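Side-chain contacts in VP5 (Halorubrum pleomorphic virus 6, PDB 6QGL), which probably mediates fusion of the viral envelope with the membrane of its archaeal host: residues Ile20-Gly23 with Trp24-Arg27; Thr134-Val137 with Ile138-Asp142; Glu231-Ala234 with Val235-Met239; Ile250-Trp253 with Val254-Tyr258; Asp270-Pro274 with Arg275-Thr279. One frame throughout, in Å; residues are numbered along the deposited sequence.

Contact 1 (Ile20-Gly23 with Trp24-Arg27)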
loop_
_atom_site.group_PDB
_atom_site.type_symbol
_atom_site.label_atom_id
_atom_site.label_comp_id
_atom_site.label_asym_id
_atom_site.label_seq_id
_atom_site.Cartn_x
_atom_site.Cartn_y
_atom_site.Cartn_z
ATOM N N ILE A 20 1.203 -4.132 0.542
ATOM C CA ILE A 20 0.472 -3.145 1.338
ATOM C C ILE A 20 1.034 -3.043 2.752
ATOM O O ILE A 20 1.102 -4.048 3.457
ATOM C CB ILE A 20 -1.061 -3.413 1.317
ATOM C CG1 ILE A 20 -1.633 -3.260 -0.104
ATOM C CG2 ILE A 20 -1.812 -2.511 2.315
ATOM C CD1 ILE A 20 -2.981 -3.751 -0.239
ATOM N N GLY A 21 1.435 -1.829 3.129
ATOM C CA GLY A 21 1.969 -1.518 4.449
ATOM C C GLY A 21 1.075 -0.524 5.153
ATOM O O GLY A 21 1.036 0.647 4.776
ATOM N N VAL A 22 0.324 -0.994 6.148
ATOM C CA VAL A 22 -0.612 -0.165 6.915
ATOM C C VAL A 22 -0.005 0.192 8.286
ATOM O O VAL A 22 -0.616 0.925 9.063
ATOM C CB VAL A 22 -1.989 -0.869 7.041
ATOM C CG1 VAL A 22 -2.940 -0.063 7.899
ATOM C CG2 VAL A 22 -2.609 -1.125 5.675
ATOM N N GLY A 23 1.202 -0.300 8.550
ATOM C CA GLY A 23 1.906 -0.062 9.806
ATOM C C GLY A 23 2.131 1.393 10.171
ATOM O O GLY A 23 2.310 1.711 11.348
ATOM N N TRP A 24 2.106 2.285 9.159
ATOM C CA TRP A 24 2.291 3.729 9.311
ATOM C C TRP A 24 1.168 4.387 10.123
ATOM O O TRP A 24 1.363 5.477 10.661
ATOM C CB TRP A 24 2.465 4.402 7.941
ATOM C CG TRP A 24 1.255 4.341 7.057
ATOM C CD1 TRP A 24 0.939 3.356 6.170
ATOM C CD2 TRP A 24 0.233 5.339 6.934
ATOM N NE1 TRP A 24 -0.241 3.656 5.535
ATOM C CE2 TRP A 24 -0.682 4.882 5.960
ATOM C CE3 TRP A 24 0.012 6.588 7.538
ATOM C CZ2 TRP A 24 -1.818 5.618 5.595
ATOM C CZ3 TRP A 24 -1.110 7.317 7.177
ATOM C CH2 TRP A 24 -2.010 6.836 6.213
ATOM N N THR A 25 0.006 3.718 10.215
ATOM C CA THR A 25 -1.140 4.210 10.985
ATOM C C THR A 25 -1.070 3.745 12.438
ATOM O O THR A 25 -1.866 4.206 13.249
ATOM C CB THR A 25 -2.470 3.768 10.344
ATOM O OG1 THR A 25 -2.535 2.344 10.312
ATOM C CG2 THR A 25 -2.682 4.343 8.956
ATOM N N LEU A 26 -0.147 2.821 12.766
ATOM C CA LEU A 26 -0.042 2.266 14.118
ATOM C C LEU A 26 1.332 2.402 14.772
ATOM O O LEU A 26 1.429 2.229 15.987
ATOM C CB LEU A 26 -0.488 0.787 14.121
ATOM C CG LEU A 26 -1.868 0.489 13.515
ATOM C CD1 LEU A 26 -2.020 -0.973 13.202
ATOM C CD2 LEU A 26 -2.993 0.965 14.421
ATOM N N ARG A 27 2.390 2.679 13.988
ATOM C CA ARG A 27 3.766 2.784 14.505
ATOM C C ARG A 27 4.592 3.755 13.680
ATOM O O ARG A 27 4.193 4.089 12.567
ATOM C CB ARG A 27 4.467 1.412 14.436
ATOM C CG ARG A 27 3.801 0.309 15.226
ATOM C CD ARG A 27 4.350 -1.066 14.920
ATOM N NE ARG A 27 4.057 -1.492 13.554
ATOM C CZ ARG A 27 2.944 -2.103 13.164
ATOM N NH1 ARG A 27 1.973 -2.356 14.035
ATOM N NH2 ARG A 27 2.790 -2.463 11.900
#
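Gly-23 O takes two hydrogen bonds from the residues that follow, from Leu-26 N at 3.0 Å and from Arg-27 N at 2.8 Å. Gly-23 has no side chain, and Arg-27 NH2 comes to 3.3 Å from Gly-23 CA. One face of the guanidinium is turned to Gly-23 O. The polar partner of Arg-27 NH2 is Asp-293, by a salt bridge.

Trp-24 turns its indole back along the chain that leads into it. Its CG lies between the backbone N and the carbonyl carbon (chi1 66°), which brings the CD1 edge of the ring to Gly-21. Gly-21 O sits in the ring plane, 3.0 Å from Trp-24 CD1. The ring nitrogen NE1 has a weak hydrogen bond to Thr-64 O. Thr-25 CG2 stands 3.5 Å above one face of the ring, over its centre.

This is a 3-10 turn ahead of helix 43-66. The residues fall at the end of a predicted transmembrane helix, but here they form a compact turn inside the folded protein.

Val-22 O is gripped twice by Thr-25. Thr-25 OG1 bonds to Val-22 O at 2.7 Å, and Thr-25 N adds one of 3.1 Å to Val-22 O from above the carbonyl plane. Val-22 CG1 lies 3.4 Å from Thr-25 OG1.

Contact 2 (Thr134-Val137 with Ile138-Asp142)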
loop_
_atom_site.group_PDB
_atom_site.type_symbol
_atom_site.label_atom_id
_atom_site.label_comp_id
_atom_site.label_asym_id
_atom_site.label_seq_id
_atom_site.Cartn_x
_atom_site.Cartn_y
_atom_site.Cartn_z
ATOM N N THR A 134 16.587 14.559 -10.749
ATOM C CA THR A 134 16.750 15.778 -11.548
ATOM C C THR A 134 18.231 16.164 -11.601
ATOM O O THR A 134 18.749 16.417 -12.690
ATOM C CB THR A 134 15.855 16.902 -11.005
ATOM O OG1 THR A 134 14.500 16.458 -11.014
ATOM C CG2 THR A 134 15.967 18.188 -11.811
ATOM N N GLN A 135 18.918 16.159 -10.436
ATOM C CA GLN A 135 20.345 16.476 -10.335
ATOM C C GLN A 135 21.204 15.534 -11.173
ATOM O O GLN A 135 22.170 15.989 -11.783
ATOM C CB GLN A 135 20.819 16.498 -8.874
ATOM C CG GLN A 135 20.404 17.755 -8.097
ATOM C CD GLN A 135 20.981 19.057 -8.626
ATOM O OE1 GLN A 135 22.097 19.123 -9.159
ATOM N NE2 GLN A 135 20.228 20.137 -8.477
ATOM N N THR A 136 20.828 14.233 -11.227
ATOM C CA THR A 136 21.498 13.195 -12.019
ATOM C C THR A 136 21.387 13.529 -13.511
ATOM O O THR A 136 22.410 13.562 -14.189
ATOM C CB THR A 136 20.970 11.799 -11.640
ATOM O OG1 THR A 136 21.363 11.511 -10.301
ATOM C CG2 THR A 136 21.494 10.700 -12.547
ATOM N N VAL A 137 20.160 13.821 -14.002
ATOM C CA VAL A 137 19.873 14.199 -15.395
ATOM C C VAL A 137 20.697 15.433 -15.794
ATOM O O VAL A 137 21.290 15.443 -16.875
ATOM C CB VAL A 137 18.344 14.374 -15.635
ATOM C CG1 VAL A 137 18.038 15.006 -16.991
ATOM C CG2 VAL A 137 17.619 13.044 -15.496
ATOM N N ILE A 138 20.774 16.438 -14.896
ATOM C CA ILE A 138 21.553 17.667 -15.083
ATOM C C ILE A 138 23.050 17.334 -15.248
ATOM O O ILE A 138 23.711 17.913 -16.112
ATOM C CB ILE A 138 21.275 18.680 -13.928
ATOM C CG1 ILE A 138 19.865 19.298 -14.059
ATOM C CG2 ILE A 138 22.343 19.787 -13.846
ATOM C CD1 ILE A 138 19.338 19.923 -12.810
ATOM N N ALA A 139 23.559 16.371 -14.456
ATOM C CA ALA A 139 24.958 15.934 -14.470
ATOM C C ALA A 139 25.340 15.051 -15.648
ATOM O O ALA A 139 26.483 15.137 -16.110
ATOM C CB ALA A 139 25.298 15.222 -13.172
ATOM N N HIS A 140 24.452 14.128 -16.061
ATOM C CA HIS A 140 24.746 13.223 -17.173
ATOM C C HIS A 140 24.817 13.994 -18.475
ATOM O O HIS A 140 25.755 13.787 -19.250
ATOM C CB HIS A 140 23.738 12.072 -17.232
ATOM C CG HIS A 140 24.086 10.924 -16.334
ATOM N ND1 HIS A 140 24.235 11.093 -14.966
ATOM C CD2 HIS A 140 24.282 9.620 -16.634
ATOM C CE1 HIS A 140 24.528 9.895 -14.483
ATOM N NE2 HIS A 140 24.561 8.977 -15.447
ATOM N N ALA A 141 23.858 14.925 -18.679
ATOM C CA ALA A 141 23.752 15.830 -19.827
ATOM C C ALA A 141 23.409 15.136 -21.155
ATOM O O ALA A 141 23.350 15.789 -22.203
ATOM C CB ALA A 141 25.011 16.668 -19.956
ATOM N N ASP A 142 23.135 13.827 -21.093
ATOM C CA ASP A 142 22.744 13.000 -22.234
ATOM C C ASP A 142 21.220 12.745 -22.219
ATOM O O ASP A 142 20.678 12.176 -23.169
ATOM C CB ASP A 142 23.541 11.679 -22.231
ATOM C CG ASP A 142 23.392 10.806 -20.994
ATOM O OD1 ASP A 142 22.677 11.215 -20.053
ATOM O OD2 ASP A 142 23.993 9.716 -20.964
#
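Thr-136 lays its methyl group CG2 beside the imidazole of His-140, one helical turn on. The two side chains point the same way, and CG2 of Thr-136 is 3.7 Å from His-140 ND1. This is i to i+4 packing in the last turn of helix 97-140. Ala-141 then leaves helical geometry with a positive phi of 68°.

Thr-136 O is the polar centre of the pair. It takes the regular backbone bond from His-140 N, at 2.8 Å. The ring also turns ND1 to Thr-136 O, in a weak hydrogen bond of 3.2 Å. The other ring nitrogen, NE2, has a weak bond to Ala-38 O. Thr-136 OG1 points back up the helix and bonds to Ala-132 O. Thr-136 and His-140 both touch Leu-46 of helix 43-66.

A second i to i+4 pair is Thr-134 with Ile-138, whose side chains run at a slant to each other. CG1 of Ile-138 lies beside its backbone N (chi1 -72°) and carries CD1 back over Thr-134. This CD1 ends 3.9 Å from Thr-134 CG2. Ile-138 N gives the regular backbone bond to Thr-134 O, 3.0 Å away. Both residues also touch Leu-145 of helix 145-148. Val-137 packs on Ile-148 of the same helix and on Leu-50 of helix 43-66.

The helix closes with a nearly straight bond (164°) of 3.2 Å from Ala-141 N to Val-137 O.

Contact 3 (Glu231-Ala234 with Val235-Met239)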
loop_
_atom_site.group_PDB
_atom_site.type_symbol
_atom_site.label_atom_id
_atom_site.label_comp_id
_atom_site.label_asym_id
_atom_site.label_seq_id
_atom_site.Cartn_x
_atom_site.Cartn_y
_atom_site.Cartn_z
ATOM N N GLU A 231 -4.536 12.514 -5.178
ATOM C CA GLU A 231 -4.307 11.280 -4.423
ATOM C C GLU A 231 -3.806 11.573 -2.998
ATOM O O GLU A 231 -4.370 11.054 -2.028
ATOM C CB GLU A 231 -3.341 10.341 -5.179
ATOM C CG GLU A 231 -3.994 9.583 -6.328
ATOM C CD GLU A 231 -3.139 8.625 -7.144
ATOM O OE1 GLU A 231 -3.726 7.852 -7.935
ATOM O OE2 GLU A 231 -1.892 8.658 -7.028
ATOM N N TRP A 232 -2.764 12.420 -2.879
ATOM C CA TRP A 232 -2.155 12.807 -1.603
ATOM C C TRP A 232 -3.080 13.640 -0.716
ATOM O O TRP A 232 -3.111 13.426 0.497
ATOM C CB TRP A 232 -0.823 13.532 -1.839
ATOM C CG TRP A 232 0.292 12.606 -2.219
ATOM C CD1 TRP A 232 0.629 12.199 -3.476
ATOM C CD2 TRP A 232 1.193 11.941 -1.327
ATOM N NE1 TRP A 232 1.698 11.335 -3.426
ATOM C CE2 TRP A 232 2.069 11.162 -2.119
ATOM C CE3 TRP A 232 1.361 11.945 0.068
ATOM C CZ2 TRP A 232 3.094 10.387 -1.564
ATOM C CZ3 TRP A 232 2.365 11.165 0.618
ATOM C CH2 TRP A 232 3.221 10.401 -0.194
ATOM N N ASN A 233 -3.831 14.582 -1.317
ATOM C CA ASN A 233 -4.774 15.445 -0.603
ATOM C C ASN A 233 -5.986 14.677 -0.099
ATOM O O ASN A 233 -6.541 15.051 0.933
ATOM C CB ASN A 233 -5.205 16.633 -1.461
ATOM C CG ASN A 233 -6.034 17.660 -0.732
ATOM O OD1 ASN A 233 -7.205 17.885 -1.057
ATOM N ND2 ASN A 233 -5.444 18.305 0.266
ATOM N N ALA A 234 -6.393 13.609 -0.820
ATOM C CA ALA A 234 -7.520 12.755 -0.439
ATOM C C ALA A 234 -7.265 12.137 0.935
ATOM O O ALA A 234 -8.133 12.214 1.806
ATOM C CB ALA A 234 -7.735 11.666 -1.479
ATOM N N VAL A 235 -6.050 11.597 1.144
ATOM C CA VAL A 235 -5.620 10.988 2.408
ATOM C C VAL A 235 -5.504 12.079 3.483
ATOM O O VAL A 235 -5.925 11.858 4.621
ATOM C CB VAL A 235 -4.303 10.171 2.250
ATOM C CG1 VAL A 235 -3.981 9.390 3.525
ATOM C CG2 VAL A 235 -4.377 9.225 1.055
ATOM N N GLU A 236 -4.969 13.258 3.104
ATOM C CA GLU A 236 -4.806 14.412 3.989
ATOM C C GLU A 236 -6.149 14.879 4.562
ATOM O O GLU A 236 -6.281 14.970 5.785
ATOM C CB GLU A 236 -4.081 15.559 3.258
ATOM C CG GLU A 236 -4.128 16.912 3.958
ATOM C CD GLU A 236 -3.403 17.049 5.287
ATOM O OE1 GLU A 236 -2.424 16.306 5.520
ATOM O OE2 GLU A 236 -3.804 17.926 6.087
ATOM N N THR A 237 -7.137 15.153 3.682
ATOM C CA THR A 237 -8.475 15.618 4.068
ATOM C C THR A 237 -9.226 14.582 4.900
ATOM O O THR A 237 -9.972 14.959 5.804
ATOM C CB THR A 237 -9.280 16.097 2.854
ATOM O OG1 THR A 237 -9.328 15.058 1.878
ATOM C CG2 THR A 237 -8.710 17.369 2.239
ATOM N N GLU A 238 -9.005 13.282 4.616
ATOM C CA GLU A 238 -9.612 12.176 5.352
ATOM C C GLU A 238 -8.995 12.065 6.745
ATOM O O GLU A 238 -9.716 11.816 7.713
ATOM C CB GLU A 238 -9.450 10.867 4.578
ATOM C CG GLU A 238 -10.501 10.643 3.506
ATOM C CD GLU A 238 -10.079 9.750 2.350
ATOM O OE1 GLU A 238 -9.356 8.759 2.591
ATOM O OE2 GLU A 238 -10.474 10.043 1.198
ATOM N N MET A 239 -7.665 12.286 6.843
ATOM C CA MET A 239 -6.906 12.277 8.094
ATOM C C MET A 239 -7.425 13.385 9.013
ATOM O O MET A 239 -7.632 13.134 10.201
ATOM C CB MET A 239 -5.418 12.485 7.799
ATOM C CG MET A 239 -4.494 11.753 8.728
ATOM S SD MET A 239 -2.794 11.802 8.088
ATOM C CE MET A 239 -2.811 10.413 7.036
#
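Thr-237 N gives a nearly straight hydrogen bond (172°) to Asn-233 O, 2.8 Å away. The hydroxyl of Thr-237 turns back to the same turn. With OG1 between the backbone N and the carbonyl carbon (chi1 55°), it sits 2.9 Å from Asn-233 O and 3.1 Å from Ala-234 O. One hydroxyl proton is thus near two acceptors. Ala-234 O is also bonded by Glu-238 N, at 3.1 Å.

The Glu-238 chain, extended beyond CG, runs back alongside Ala-234 O. Its OE2 is 3.3 Å from Ala-234 O, and both are acceptors, so no bond joins them. Thr-237 also brings CG2 to 3.7 Å from Asn-233 OD1, crossing that side chain at about a right angle. The amide NH2 group of Asn-233 bonds to Pro-206 O. Next to it the Glu-236 chain passes, and its OE1 bonds to Tyr-120 OH.

On the buried side Val-235 CG2 rests 3.6 Å from Glu-231 O and the side chain touches Phe-119. Trp-232 meets Trp-123 edge-to-face. The arrangement is that of an amphipathic helix, 229-257, packed along helix 97-140.

Contact 4 (Ile250-Trp253 with Val254-Tyr258)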
loop_
_atom_site.group_PDB
_atom_site.type_symbol
_atom_site.label_atom_id
_atom_site.label_comp_id
_atom_site.label_asym_id
_atom_site.label_seq_id
_atom_site.Cartn_x
_atom_site.Cartn_y
_atom_site.Cartn_z
ATOM N N ILE A 250 -14.585 12.600 21.704
ATOM C CA ILE A 250 -14.047 12.390 23.051
ATOM C C ILE A 250 -14.511 13.515 23.978
ATOM O O ILE A 250 -14.713 13.274 25.172
ATOM C CB ILE A 250 -12.509 12.150 23.036
ATOM C CG1 ILE A 250 -12.233 10.748 22.480
ATOM C CG2 ILE A 250 -11.858 12.316 24.424
ATOM C CD1 ILE A 250 -10.940 10.527 22.034
ATOM N N SER A 251 -14.737 14.717 23.425
ATOM C CA SER A 251 -15.247 15.841 24.196
ATOM C C SER A 251 -16.700 15.562 24.604
ATOM O O SER A 251 -17.042 15.726 25.775
ATOM C CB SER A 251 -15.144 17.136 23.399
ATOM O OG SER A 251 -15.426 18.239 24.244
ATOM N N THR A 252 -17.528 15.083 23.640
ATOM C CA THR A 252 -18.936 14.721 23.844
ATOM C C THR A 252 -19.008 13.555 24.836
ATOM O O THR A 252 -19.820 13.593 25.761
ATOM C CB THR A 252 -19.611 14.397 22.497
ATOM O OG1 THR A 252 -19.362 15.451 21.565
ATOM C CG2 THR A 252 -21.111 14.182 22.630
ATOM N N TRP A 253 -18.099 12.563 24.669
ATOM C CA TRP A 253 -17.971 11.366 25.500
ATOM C C TRP A 253 -17.740 11.719 26.954
ATOM O O TRP A 253 -18.539 11.319 27.790
ATOM C CB TRP A 253 -16.850 10.450 24.980
ATOM C CG TRP A 253 -16.846 9.073 25.576
ATOM C CD1 TRP A 253 -17.635 8.020 25.217
ATOM C CD2 TRP A 253 -15.973 8.589 26.604
ATOM N NE1 TRP A 253 -17.327 6.916 25.976
ATOM C CE2 TRP A 253 -16.306 7.235 26.833
ATOM C CE3 TRP A 253 -14.947 9.173 27.367
ATOM C CZ2 TRP A 253 -15.646 6.454 27.789
ATOM C CZ3 TRP A 253 -14.289 8.396 28.308
ATOM C CH2 TRP A 253 -14.640 7.054 28.512
ATOM N N VAL A 254 -16.687 12.508 27.246
ATOM C CA VAL A 254 -16.317 12.963 28.592
ATOM C C VAL A 254 -17.436 13.812 29.216
ATOM O O VAL A 254 -17.776 13.584 30.374
ATOM C CB VAL A 254 -14.928 13.657 28.621
ATOM C CG1 VAL A 254 -14.636 14.291 29.984
ATOM C CG2 VAL A 254 -13.822 12.671 28.254
ATOM N N THR A 255 -18.041 14.737 28.441
ATOM C CA THR A 255 -19.137 15.598 28.912
ATOM C C THR A 255 -20.331 14.778 29.437
ATOM O O THR A 255 -20.907 15.130 30.466
ATOM C CB THR A 255 -19.546 16.612 27.825
ATOM O OG1 THR A 255 -18.398 17.367 27.418
ATOM C CG2 THR A 255 -20.624 17.570 28.293
ATOM N N ASN A 256 -20.676 13.682 28.743
ATOM C CA ASN A 256 -21.792 12.800 29.091
ATOM C C ASN A 256 -21.437 11.704 30.115
ATOM O O ASN A 256 -22.342 11.166 30.752
ATOM C CB ASN A 256 -22.373 12.167 27.824
ATOM C CG ASN A 256 -23.102 13.135 26.924
ATOM O OD1 ASN A 256 -24.119 13.729 27.296
ATOM N ND2 ASN A 256 -22.612 13.299 25.704
ATOM N N VAL A 257 -20.129 11.378 30.263
ATOM C CA VAL A 257 -19.582 10.321 31.137
ATOM C C VAL A 257 -19.098 10.856 32.498
ATOM O O VAL A 257 -19.100 10.108 33.479
ATOM C CB VAL A 257 -18.474 9.523 30.374
ATOM C CG1 VAL A 257 -17.545 8.739 31.299
ATOM C CG2 VAL A 257 -19.089 8.599 29.336
ATOM N N TYR A 258 -18.674 12.128 32.556
ATOM C CA TYR A 258 -18.167 12.739 33.783
ATOM C C TYR A 258 -19.249 12.822 34.857
ATOM O O TYR A 258 -20.311 13.405 34.626
ATOM C CB TYR A 258 -17.533 14.119 33.517
ATOM C CG TYR A 258 -16.701 14.630 34.675
ATOM C CD1 TYR A 258 -17.280 15.364 35.706
ATOM C CD2 TYR A 258 -15.339 14.358 34.754
ATOM C CE1 TYR A 258 -16.527 15.804 36.792
ATOM C CE2 TYR A 258 -14.574 14.799 35.834
ATOM C CZ TYR A 258 -15.171 15.529 36.848
ATOM O OH TYR A 258 -14.418 15.978 37.904
#
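Trp-253 receives a methyl group on one face of its indole. Val-257 CG2 makes a CH-pi contact there, 4.0 Å from the centroid of the five-membered ring of Trp-253 and only 12° off its normal. The indole reaches this place because CG is anti to the backbone N (chi1 -167°). On the benzo side, Trp-253 CE3 is 3.8 Å from Val-254 CG2, and the two side chains cross at about a right angle. Lys-84 makes a cation-pi interaction with the ring, while NE1 bonds to Asn-476 O.

These residues form the last turns of helix 229-257. Ile-250 and Val-254, one turn apart, add a looser contact, with CG2 of Ile-250 4.3 Å from CG2 of Val-254. Ile-250 packs on helices 73-92 and 97-140.

The other side of the helix is more polar. Ser-251 O takes two bonds from Thr-255, from opposite faces of its carbonyl plane: N at 3.0 Å and OG1 at 2.7 Å. Thr-252 and Asn-256 lie side by side. Asn-256 ND2 is 2.8 Å from Thr-252 O, but the bond is bent (122°) and weak. Thr-252 OG1 bonds to Asn-248 O. At the helix end the backbone bond from Val-257 N to Trp-253 O, 2.9 Å, is weak too.

Near this helix end, Thr-255 and Asn-256 thus return polar groups to carbonyls one turn back. On the indole side the contact rests on dispersion and on the pi electrons of Trp-253, which probably also interact with the charge of Lys-84.

Contact 5 (Asp270-Pro274 with Arg275-Thr279)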
loop_
_atom_site.group_PDB
_atom_site.type_symbol
_atom_site.label_atom_id
_atom_site.label_comp_id
_atom_site.label_asym_id
_atom_site.label_seq_id
_atom_site.Cartn_x
_atom_site.Cartn_y
_atom_site.Cartn_z
ATOM N N ASP A 270 -4.168 -2.478 32.909
ATOM C CA ASP A 270 -3.334 -3.571 32.383
ATOM C C ASP A 270 -3.773 -4.115 31.002
ATOM O O ASP A 270 -3.227 -5.123 30.540
ATOM C CB ASP A 270 -3.245 -4.713 33.419
ATOM C CG ASP A 270 -2.922 -4.266 34.836
ATOM O OD1 ASP A 270 -1.844 -3.660 35.039
ATOM O OD2 ASP A 270 -3.742 -4.528 35.743
ATOM N N LEU A 271 -4.736 -3.437 30.341
ATOM C CA LEU A 271 -5.279 -3.817 29.029
ATOM C C LEU A 271 -4.231 -3.785 27.910
ATOM O O LEU A 271 -3.455 -2.831 27.814
ATOM C CB LEU A 271 -6.486 -2.913 28.672
ATOM C CG LEU A 271 -7.157 -3.064 27.292
ATOM C CD1 LEU A 271 -7.969 -4.327 27.207
ATOM C CD2 LEU A 271 -8.048 -1.900 26.971
ATOM N N VAL A 272 -4.222 -4.838 27.070
ATOM C CA VAL A 272 -3.355 -4.962 25.899
ATOM C C VAL A 272 -4.247 -4.622 24.702
ATOM O O VAL A 272 -5.109 -5.418 24.314
ATOM C CB VAL A 272 -2.670 -6.357 25.786
ATOM C CG1 VAL A 272 -1.867 -6.479 24.492
ATOM C CG2 VAL A 272 -1.778 -6.629 26.993
ATOM N N THR A 273 -4.082 -3.400 24.178
ATOM C CA THR A 273 -4.871 -2.853 23.072
ATOM C C THR A 273 -4.551 -3.553 21.747
ATOM O O THR A 273 -3.398 -3.956 21.566
ATOM C CB THR A 273 -4.630 -1.336 22.936
ATOM O OG1 THR A 273 -3.318 -1.108 22.424
ATOM C CG2 THR A 273 -4.823 -0.582 24.240
ATOM N N PRO A 274 -5.508 -3.633 20.779
ATOM C CA PRO A 274 -5.190 -4.250 19.475
ATOM C C PRO A 274 -3.957 -3.650 18.791
ATOM O O PRO A 274 -3.214 -4.390 18.142
ATOM C CB PRO A 274 -6.465 -4.021 18.660
ATOM C CG PRO A 274 -7.544 -3.935 19.675
ATOM C CD PRO A 274 -6.921 -3.198 20.825
ATOM N N ARG A 275 -3.713 -2.328 18.987
ATOM C CA ARG A 275 -2.544 -1.607 18.468
ATOM C C ARG A 275 -1.273 -2.181 19.109
ATOM O O ARG A 275 -0.373 -2.587 18.376
ATOM C CB ARG A 275 -2.665 -0.089 18.727
ATOM C CG ARG A 275 -1.563 0.747 18.077
ATOM C CD ARG A 275 -1.470 2.145 18.661
ATOM N NE ARG A 275 -0.327 2.880 18.113
ATOM C CZ ARG A 275 0.108 4.054 18.568
ATOM N NH1 ARG A 275 -0.495 4.644 19.592
ATOM N NH2 ARG A 275 1.156 4.642 18.004
ATOM N N GLU A 276 -1.230 -2.265 20.469
ATOM C CA GLU A 276 -0.113 -2.826 21.248
ATOM C C GLU A 276 0.177 -4.276 20.852
ATOM O O GLU A 276 1.342 -4.650 20.737
ATOM C CB GLU A 276 -0.396 -2.749 22.756
ATOM C CG GLU A 276 -0.158 -1.380 23.371
ATOM C CD GLU A 276 -0.709 -1.178 24.771
ATOM O OE1 GLU A 276 -1.686 -1.869 25.145
ATOM O OE2 GLU A 276 -0.169 -0.309 25.493
ATOM N N ARG A 277 -0.888 -5.077 20.621
ATOM C CA ARG A 277 -0.825 -6.479 20.204
ATOM C C ARG A 277 -0.059 -6.624 18.880
ATOM O O ARG A 277 0.861 -7.437 18.805
ATOM C CB ARG A 277 -2.248 -7.053 20.078
ATOM C CG ARG A 277 -2.318 -8.567 19.857
ATOM C CD ARG A 277 -2.748 -9.316 21.105
ATOM N NE ARG A 277 -4.060 -8.874 21.579
ATOM C CZ ARG A 277 -4.458 -8.914 22.846
ATOM N NH1 ARG A 277 -5.663 -8.478 23.183
ATOM N NH2 ARG A 277 -3.653 -9.393 23.788
ATOM N N ALA A 278 -0.423 -5.813 17.860
ATOM C CA ALA A 278 0.193 -5.802 16.528
ATOM C C ALA A 278 1.656 -5.338 16.533
ATOM O O ALA A 278 2.456 -5.883 15.778
ATOM C CB ALA A 278 -0.627 -4.952 15.573
ATOM N N THR A 279 2.006 -4.343 17.378
ATOM C CA THR A 279 3.375 -3.815 17.498
ATOM C C THR A 279 4.326 -4.871 18.085
ATOM O O THR A 279 5.504 -4.892 17.734
ATOM C CB THR A 279 3.413 -2.518 18.327
ATOM O OG1 THR A 279 3.026 -2.804 19.668
ATOM C CG2 THR A 279 2.522 -1.422 17.772
#
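A capping box between Thr-273 and Glu-276 starts helix 274-283. Thr-273 is the N-cap. Its hydroxyl lies between the backbone N and the carbonyl carbon (chi1 72°), and in this position OG1 accepts from Glu-276 N at 3.1 Å. Glu-276 returns the bond: its OE1 accepts from Thr-273 N at 3.0 Å, nearly straight (169°). The donor meets the carboxylate on its anti side and close to its plane. A weak bond of 3.3 Å also runs from Thr-273 OG1 to Glu-276 OE1. The carboxylate, if ionised, lies at the N-terminal end of the helix, where a negative charge would be favoured.

Pro-274 takes the first helical position. Its O accepts the regular bond from Ala-278 N, and its ring touches Asn-490 of helix 480-496.

Val-272 and Arg-277 flank the box. Their side chains cross at about a right angle, with Val-272 CG1 3.5 Å from Arg-277 NH2. The Arg-277 chain bends at chi2 and chi3, and one face of its guanidinium is turned to Val-272 O. NH1 of Arg-277 is 3.3 Å from Val-272 O, but the angle is too poor for a hydrogen bond. The firm polar partner of the group is Asn-490 OD1, which takes Arg-277 NE. Arg-275 instead runs extended away from the cap, and its NE bonds to Leu-26 O.

The first turn is completed by Arg-277 N, which donates to Thr-273 O at 2.9 Å, nearly straight (162°).

Contact 1 touches contacts 3 and 5. It meets contact 3 where Trp-24 CZ3 packs 3.5 Å from Met-239 CE. It meets contact 5 where Arg-27 packs on Thr-279. The N-terminal turn thus lies between helix 229-257 and helix 274-283. Contacts 3 and 4 share helix 229-257, with centres about 28 Å apart. Contact 4 and contact 5 have centres about 24 Å apart and do not touch. Contact 2 closes the far end of helix 97-140, its centre about 58 Å from that of contact 4. Its nearest atoms are about 25 Å from those of contact 1.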